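Local coordinates for protein beta-galactosidase (PDB 3TTY) that hydrolyses terminal beta-galactosyl residues from galactosides, as a trimeric glycoside hydrolase built on a TIM barrel, at residues 176-181 and 189-194; 162-167 and 215-220. One frame throughout, in Å; residues are numbered along the deposited sequence.

Interaction 1 (176-181 and 189-194); sequences EALNKA and HTFYDW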
loop_
_atom_site.group_PDB
_atom_site.type_symbol
_atom_site.label_atom_id
_atom_site.label_comp_id
_atom_site.label_asym_id
_atom_site.label_seq_id
_atom_site.Cartn_x
_atom_site.Cartn_y
_atom_site.Cartn_z
ATOM N N GLU A 176 16.731 -36.542 -5.739
ATOM C CA GLU A 176 15.876 -36.953 -6.844
ATOM C C GLU A 176 14.401 -36.826 -6.430
ATOM O O GLU A 176 13.572 -36.336 -7.198
ATOM C CB GLU A 176 16.220 -38.364 -7.322
ATOM C CG GLU A 176 15.546 -38.744 -8.628
ATOM C CD GLU A 176 15.971 -40.117 -9.129
ATOM O OE1 GLU A 176 17.196 -40.384 -9.170
ATOM O OE2 GLU A 176 15.077 -40.928 -9.476
ATOM N N ALA A 177 14.088 -37.246 -5.209
ATOM C CA ALA A 177 12.717 -37.154 -4.718
ATOM C C ALA A 177 12.341 -35.703 -4.462
ATOM O O ALA A 177 11.202 -35.299 -4.694
ATOM C CB ALA A 177 12.532 -37.995 -3.452
ATOM N N LEU A 178 13.293 -34.913 -3.992
ATOM C CA LEU A 178 13.019 -33.500 -3.784
ATOM C C LEU A 178 12.710 -32.801 -5.112
ATOM O O LEU A 178 11.691 -32.131 -5.253
ATOM C CB LEU A 178 14.181 -32.805 -3.067
ATOM C CG LEU A 178 13.886 -31.307 -2.888
ATOM C CD1 LEU A 178 13.809 -30.925 -1.429
ATOM C CD2 LEU A 178 14.895 -30.443 -3.637
ATOM N N ASN A 179 13.586 -32.977 -6.095
ATOM C CA ASN A 179 13.394 -32.331 -7.378
ATOM C C ASN A 179 12.057 -32.686 -8.008
ATOM O O ASN A 179 11.446 -31.853 -8.687
ATOM C CB ASN A 179 14.566 -32.622 -8.330
ATOM C CG ASN A 179 15.756 -31.718 -8.071
ATOM O OD1 ASN A 179 15.608 -30.502 -7.934
ATOM N ND2 ASN A 179 16.941 -32.307 -7.983
ATOM N N LYS A 180 11.592 -33.912 -7.784
ATOM C CA LYS A 180 10.288 -34.316 -8.321
ATOM C C LYS A 180 9.117 -33.725 -7.522
ATOM O O LYS A 180 8.176 -33.163 -8.097
ATOM C CB LYS A 180 10.176 -35.836 -8.373
ATOM C CG LYS A 180 8.988 -36.358 -9.178
ATOM C CD LYS A 180 9.334 -37.707 -9.821
ATOM C CE LYS A 180 8.093 -38.451 -10.277
ATOM N NZ LYS A 180 7.215 -38.766 -9.111
ATOM N N ALA A 181 9.174 -33.855 -6.200
ATOM C CA ALA A 181 8.139 -33.271 -5.346
ATOM C C ALA A 181 7.942 -31.786 -5.642
ATOM O O ALA A 181 6.834 -31.285 -5.564
ATOM C CB ALA A 181 8.468 -33.478 -3.868
ATOM N N HIS A 189 15.153 -25.116 -12.298
ATOM C CA HIS A 189 15.312 -25.089 -10.846
ATOM C C HIS A 189 16.006 -26.322 -10.264
ATOM O O HIS A 189 16.089 -26.474 -9.040
ATOM C CB HIS A 189 13.976 -24.832 -10.160
ATOM C CG HIS A 189 13.792 -23.408 -9.746
ATOM N ND1 HIS A 189 13.978 -22.351 -10.612
ATOM C CD2 HIS A 189 13.478 -22.860 -8.549
ATOM C CE1 HIS A 189 13.768 -21.215 -9.976
ATOM N NE2 HIS A 189 13.467 -21.497 -8.720
ATOM N N THR A 190 16.533 -27.181 -11.137
ATOM C CA THR A 190 17.186 -28.406 -10.697
ATOM C C THR A 190 18.226 -28.151 -9.604
ATOM O O THR A 190 19.155 -27.352 -9.765
ATOM C CB THR A 190 17.855 -29.152 -11.874
ATOM O OG1 THR A 190 16.913 -29.280 -12.939
ATOM C CG2 THR A 190 18.340 -30.538 -11.440
ATOM N N PHE A 191 18.057 -28.837 -8.485
ATOM C CA PHE A 191 19.042 -28.782 -7.420
ATOM C C PHE A 191 20.026 -29.948 -7.494
ATOM O O PHE A 191 19.615 -31.098 -7.607
ATOM C CB PHE A 191 18.323 -28.776 -6.078
ATOM C CG PHE A 191 17.575 -27.514 -5.824
ATOM C CD1 PHE A 191 18.260 -26.332 -5.612
ATOM C CD2 PHE A 191 16.199 -27.496 -5.831
ATOM C CE1 PHE A 191 17.582 -25.156 -5.397
ATOM C CE2 PHE A 191 15.515 -26.313 -5.625
ATOM C CZ PHE A 191 16.217 -25.146 -5.402
ATOM N N TYR A 192 21.321 -29.650 -7.430
ATOM C CA TYR A 192 22.340 -30.696 -7.443
ATOM C C TYR A 192 22.983 -30.875 -6.078
ATOM O O TYR A 192 23.761 -31.801 -5.869
ATOM C CB TYR A 192 23.418 -30.407 -8.492
ATOM C CG TYR A 192 22.938 -30.560 -9.912
ATOM C CD1 TYR A 192 22.677 -31.819 -10.440
ATOM C CD2 TYR A 192 22.738 -29.446 -10.729
ATOM C CE1 TYR A 192 22.232 -31.977 -11.751
ATOM C CE2 TYR A 192 22.292 -29.588 -12.040
ATOM C CZ TYR A 192 22.047 -30.864 -12.547
ATOM O OH TYR A 192 21.608 -31.030 -13.842
ATOM N N ASP A 193 22.649 -29.986 -5.152
ATOM C CA ASP A 193 23.124 -30.079 -3.771
ATOM C C ASP A 193 22.137 -29.413 -2.817
ATOM O O ASP A 193 21.485 -28.440 -3.183
ATOM C CB ASP A 193 24.503 -29.440 -3.622
ATOM C CG ASP A 193 25.065 -29.600 -2.224
ATOM O OD1 ASP A 193 25.153 -30.753 -1.741
ATOM O OD2 ASP A 193 25.391 -28.575 -1.596
ATOM N N TRP A 194 22.021 -29.930 -1.597
ATOM C CA TRP A 194 21.060 -29.377 -0.645
ATOM C C TRP A 194 21.351 -27.903 -0.322
ATOM O O TRP A 194 20.431 -27.103 -0.131
ATOM C CB TRP A 194 21.009 -30.207 0.637
ATOM C CG TRP A 194 20.693 -31.645 0.409
ATOM C CD1 TRP A 194 21.586 -32.655 0.273
ATOM C CD2 TRP A 194 19.390 -32.242 0.295
ATOM N NE1 TRP A 194 20.930 -33.844 0.081
ATOM C CE2 TRP A 194 19.581 -33.617 0.087
ATOM C CE3 TRP A 194 18.086 -31.745 0.339
ATOM C CZ2 TRP A 194 18.517 -34.507 -0.071
ATOM C CZ3 TRP A 194 17.031 -32.631 0.188
ATOM C CH2 TRP A 194 17.254 -33.996 -0.021
#
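Asn179 turns its carboxamide to the backbone of Phe191 and pairs with both polar atoms of that one residue. The amide N of Phe191 donates to OD1 of Asn179 at 3.0 Å in a nearly straight bond (174°), while ND2 of Asn179 donates to Phe191 O, also at 3.0 Å, in the carbonyl plane and on a lone pair. With CG anti to the carbonyl carbon (chi1 -81°), the amide leaves the helix toward the loop, and its plane lies within 8° of that of the Phe191 ring. The preceding residue, Leu178, divides its two methyl groups between aromatic neighbours: CD2 meets Phe191 CD2 at 3.9 Å and CD1 meets Trp194 CZ3 at 4.0 Å. Thr190 adds a lighter touch, its CG2 lying 4.1 Å from Asn179 ND2.

In the next shell, Thr184 hydrogen-bonds to Asn179 OD1, giving that oxygen a second partner, and Leu168 and Tyr172 of helix 158-172 pack against Leu178. A second subunit approaches the same loop, where Ala87 of that subunit packs on Phe191 and Ala48 O of that subunit accepts a hydrogen bond from Tyr192 OH.

With an alanine in place of Asn179 the carboxamide is gone, which would probably leave the N-H and C=O of Phe191 without these mates and the loop freer to shift. A side-chain amide thus takes the part of a neighbouring peptide group, meeting the donor and the acceptor of one residue in an irregular segment that contributes to the subunit interface.

Interaction 2 (162-167 and 215-220); sequences KQFRVW and QGISLD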
loop_
_atom_site.group_PDB
_atom_site.type_symbol
_atom_site.label_atom_id
_atom_site.label_comp_id
_atom_site.label_asym_id
_atom_site.label_seq_id
_atom_site.Cartn_x
_atom_site.Cartn_y
_atom_site.Cartn_z
ATOM N N LYS A 162 19.594 -23.436 7.193
ATOM C CA LYS A 162 20.330 -24.693 7.304
ATOM C C LYS A 162 19.450 -25.823 7.821
ATOM O O LYS A 162 19.538 -26.964 7.366
ATOM C CB LYS A 162 21.524 -24.550 8.235
ATOM C CG LYS A 162 22.591 -23.577 7.778
ATOM C CD LYS A 162 23.657 -23.546 8.841
ATOM C CE LYS A 162 24.640 -22.414 8.671
ATOM N NZ LYS A 162 25.442 -22.323 9.934
ATOM N N GLN A 163 18.605 -25.510 8.788
ATOM C CA GLN A 163 17.782 -26.548 9.382
ATOM C C GLN A 163 16.662 -26.938 8.410
ATOM O O GLN A 163 16.253 -28.093 8.364
ATOM C CB GLN A 163 17.270 -26.107 10.757
ATOM C CG GLN A 163 16.549 -27.186 11.534
ATOM C CD GLN A 163 17.369 -28.471 11.718
ATOM O OE1 GLN A 163 18.611 -28.450 11.811
ATOM N NE2 GLN A 163 16.664 -29.597 11.784
ATOM N N PHE A 164 16.199 -25.985 7.606
ATOM C CA PHE A 164 15.288 -26.290 6.503
ATOM C C PHE A 164 15.827 -27.436 5.626
ATOM O O PHE A 164 15.087 -28.339 5.226
ATOM C CB PHE A 164 15.064 -25.045 5.637
ATOM C CG PHE A 164 14.004 -25.212 4.569
ATOM C CD1 PHE A 164 12.824 -25.907 4.833
ATOM C CD2 PHE A 164 14.170 -24.639 3.315
ATOM C CE1 PHE A 164 11.835 -26.042 3.852
ATOM C CE2 PHE A 164 13.190 -24.762 2.338
ATOM C CZ PHE A 164 12.022 -25.464 2.600
ATOM N N ARG A 165 17.123 -27.391 5.340
ATOM C CA ARG A 165 17.741 -28.392 4.478
ATOM C C ARG A 165 17.737 -29.757 5.143
ATOM O O ARG A 165 17.514 -30.766 4.476
ATOM C CB ARG A 165 19.164 -27.977 4.076
ATOM C CG ARG A 165 19.183 -26.652 3.347
ATOM C CD ARG A 165 20.588 -26.166 3.045
ATOM N NE ARG A 165 20.564 -24.882 2.354
ATOM C CZ ARG A 165 21.207 -23.798 2.770
ATOM N NH1 ARG A 165 21.932 -23.850 3.874
ATOM N NH2 ARG A 165 21.132 -22.662 2.077
ATOM N N VAL A 166 17.985 -29.779 6.453
ATOM C CA VAL A 166 17.988 -31.029 7.210
ATOM C C VAL A 166 16.582 -31.601 7.174
ATOM O O VAL A 166 16.383 -32.792 6.963
ATOM C CB VAL A 166 18.435 -30.794 8.679
ATOM C CG1 VAL A 166 18.290 -32.069 9.512
ATOM C CG2 VAL A 166 19.888 -30.264 8.732
ATOM N N TRP A 167 15.602 -30.725 7.359
ATOM C CA TRP A 167 14.195 -31.119 7.373
ATOM C C TRP A 167 13.743 -31.686 6.016
ATOM O O TRP A 167 12.852 -32.534 5.941
ATOM C CB TRP A 167 13.350 -29.911 7.777
ATOM C CG TRP A 167 11.870 -30.147 7.894
ATOM C CD1 TRP A 167 11.171 -30.441 9.029
ATOM C CD2 TRP A 167 10.915 -30.079 6.843
ATOM N NE1 TRP A 167 9.833 -30.556 8.747
ATOM C CE2 TRP A 167 9.648 -30.341 7.409
ATOM C CE3 TRP A 167 11.000 -29.810 5.475
ATOM C CZ2 TRP A 167 8.480 -30.356 6.651
ATOM C CZ3 TRP A 167 9.840 -29.834 4.724
ATOM C CH2 TRP A 167 8.598 -30.106 5.312
ATOM N N GLN A 215 5.521 -22.990 -5.402
ATOM C CA GLN A 215 4.671 -23.234 -4.231
ATOM C C GLN A 215 5.158 -24.414 -3.383
ATOM O O GLN A 215 4.981 -24.425 -2.161
ATOM C CB GLN A 215 3.154 -23.311 -4.545
ATOM C CG GLN A 215 2.705 -23.190 -5.998
ATOM C CD GLN A 215 3.047 -21.868 -6.672
ATOM O OE1 GLN A 215 4.093 -21.751 -7.304
ATOM N NE2 GLN A 215 2.151 -20.886 -6.579
ATOM N N GLY A 216 5.803 -25.386 -4.023
ATOM C CA GLY A 216 6.283 -26.552 -3.314
ATOM C C GLY A 216 7.269 -26.177 -2.226
ATOM O O GLY A 216 7.238 -26.724 -1.115
ATOM N N ILE A 217 8.154 -25.241 -2.549
ATOM C CA ILE A 217 9.123 -24.738 -1.588
ATOM C C ILE A 217 8.425 -23.930 -0.477
ATOM O O ILE A 217 8.651 -24.151 0.706
ATOM C CB ILE A 217 10.174 -23.874 -2.307
ATOM C CG1 ILE A 217 10.851 -24.694 -3.408
ATOM C CG2 ILE A 217 11.201 -23.340 -1.326
ATOM C CD1 ILE A 217 11.945 -23.943 -4.157
ATOM N N SER A 218 7.565 -23.001 -0.876
ATOM C CA SER A 218 6.841 -22.160 0.066
ATOM C C SER A 218 5.997 -22.999 1.014
ATOM O O SER A 218 5.946 -22.741 2.217
ATOM C CB SER A 218 5.954 -21.191 -0.700
ATOM O OG SER A 218 6.743 -20.286 -1.450
ATOM N N LEU A 219 5.339 -24.010 0.463
ATOM C CA LEU A 219 4.496 -24.901 1.245
ATOM C C LEU A 219 5.313 -25.650 2.297
ATOM O O LEU A 219 4.957 -25.649 3.470
ATOM C CB LEU A 219 3.780 -25.889 0.323
ATOM C CG LEU A 219 2.827 -26.911 0.947
ATOM C CD1 LEU A 219 1.849 -26.233 1.879
ATOM C CD2 LEU A 219 2.087 -27.701 -0.152
ATOM N N ASP A 220 6.405 -26.284 1.866
ATOM C CA ASP A 220 7.315 -26.980 2.773
ATOM C C ASP A 220 7.949 -26.093 3.822
ATOM O O ASP A 220 8.198 -26.538 4.930
ATOM C CB ASP A 220 8.424 -27.720 2.012
ATOM C CG ASP A 220 7.938 -29.022 1.402
ATOM O OD1 ASP A 220 8.676 -29.604 0.580
ATOM O OD2 ASP A 220 6.802 -29.445 1.721
#
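Trp167 lays the six-membered end of its indole against Asp220, with CH2 3.6 Å from the backbone O of Asp220 and CZ3 3.7 Å from its CB. The carboxylate carbon CG lies at the ring edge, in the ring plane, and the carboxylate is turned 65° from the indole. Phe164, one turn earlier, reaches the same backbone: its CE1 is 3.8 Å from Asp220 O, and CZ is 4.1 Å from Ile217 O. Both aromatic side chains extend anti to their backbone N (chi1 -178° for Trp167), which carries the rings across the 12.3 Å between the segment axes.

No hydrogen bond joins the two segments; the polar ends are held elsewhere. Asp220 forms a salt bridge with Arg223 and accepts hydrogen bonds from Tyr172 and Trp182, so its buried charge is probably well compensated, and Trp167 NE1 bonds to Asp227. Tyr221 meets the Phe164 ring edge-to-face.

The axes of segments 162-167 and 215-220 lie at 101° to each other. Helix 158-172 comes after barrel strand 142-146 and helix 215-243 before strand 249-253, with helix 405-413 packing against Ser218 and Leu219 of the latter helix.

Overall arrangement
Interaction 1 is nested along the chain inside the loop closed by interaction 2, and their centres are 12 Å apart. They touch directly where Trp194 O lies 3.3 Å from Arg165 CD. Tyr172 also connects them, packing on Leu178 and hydrogen-bonding to Asp220. Both belong to the excursion between barrel strands 142-146 and 249-253. At interaction 2 the side chain of Phe164 is about 9 Å from the zinc ion, bound by Cys115, Cys155, Cys157 and Cys160. At interaction 1 the side chain of His189 is about 12 Å from a bound galactose and meets Phe108 of a second subunit, which places this end of the excursion at the trimer interface.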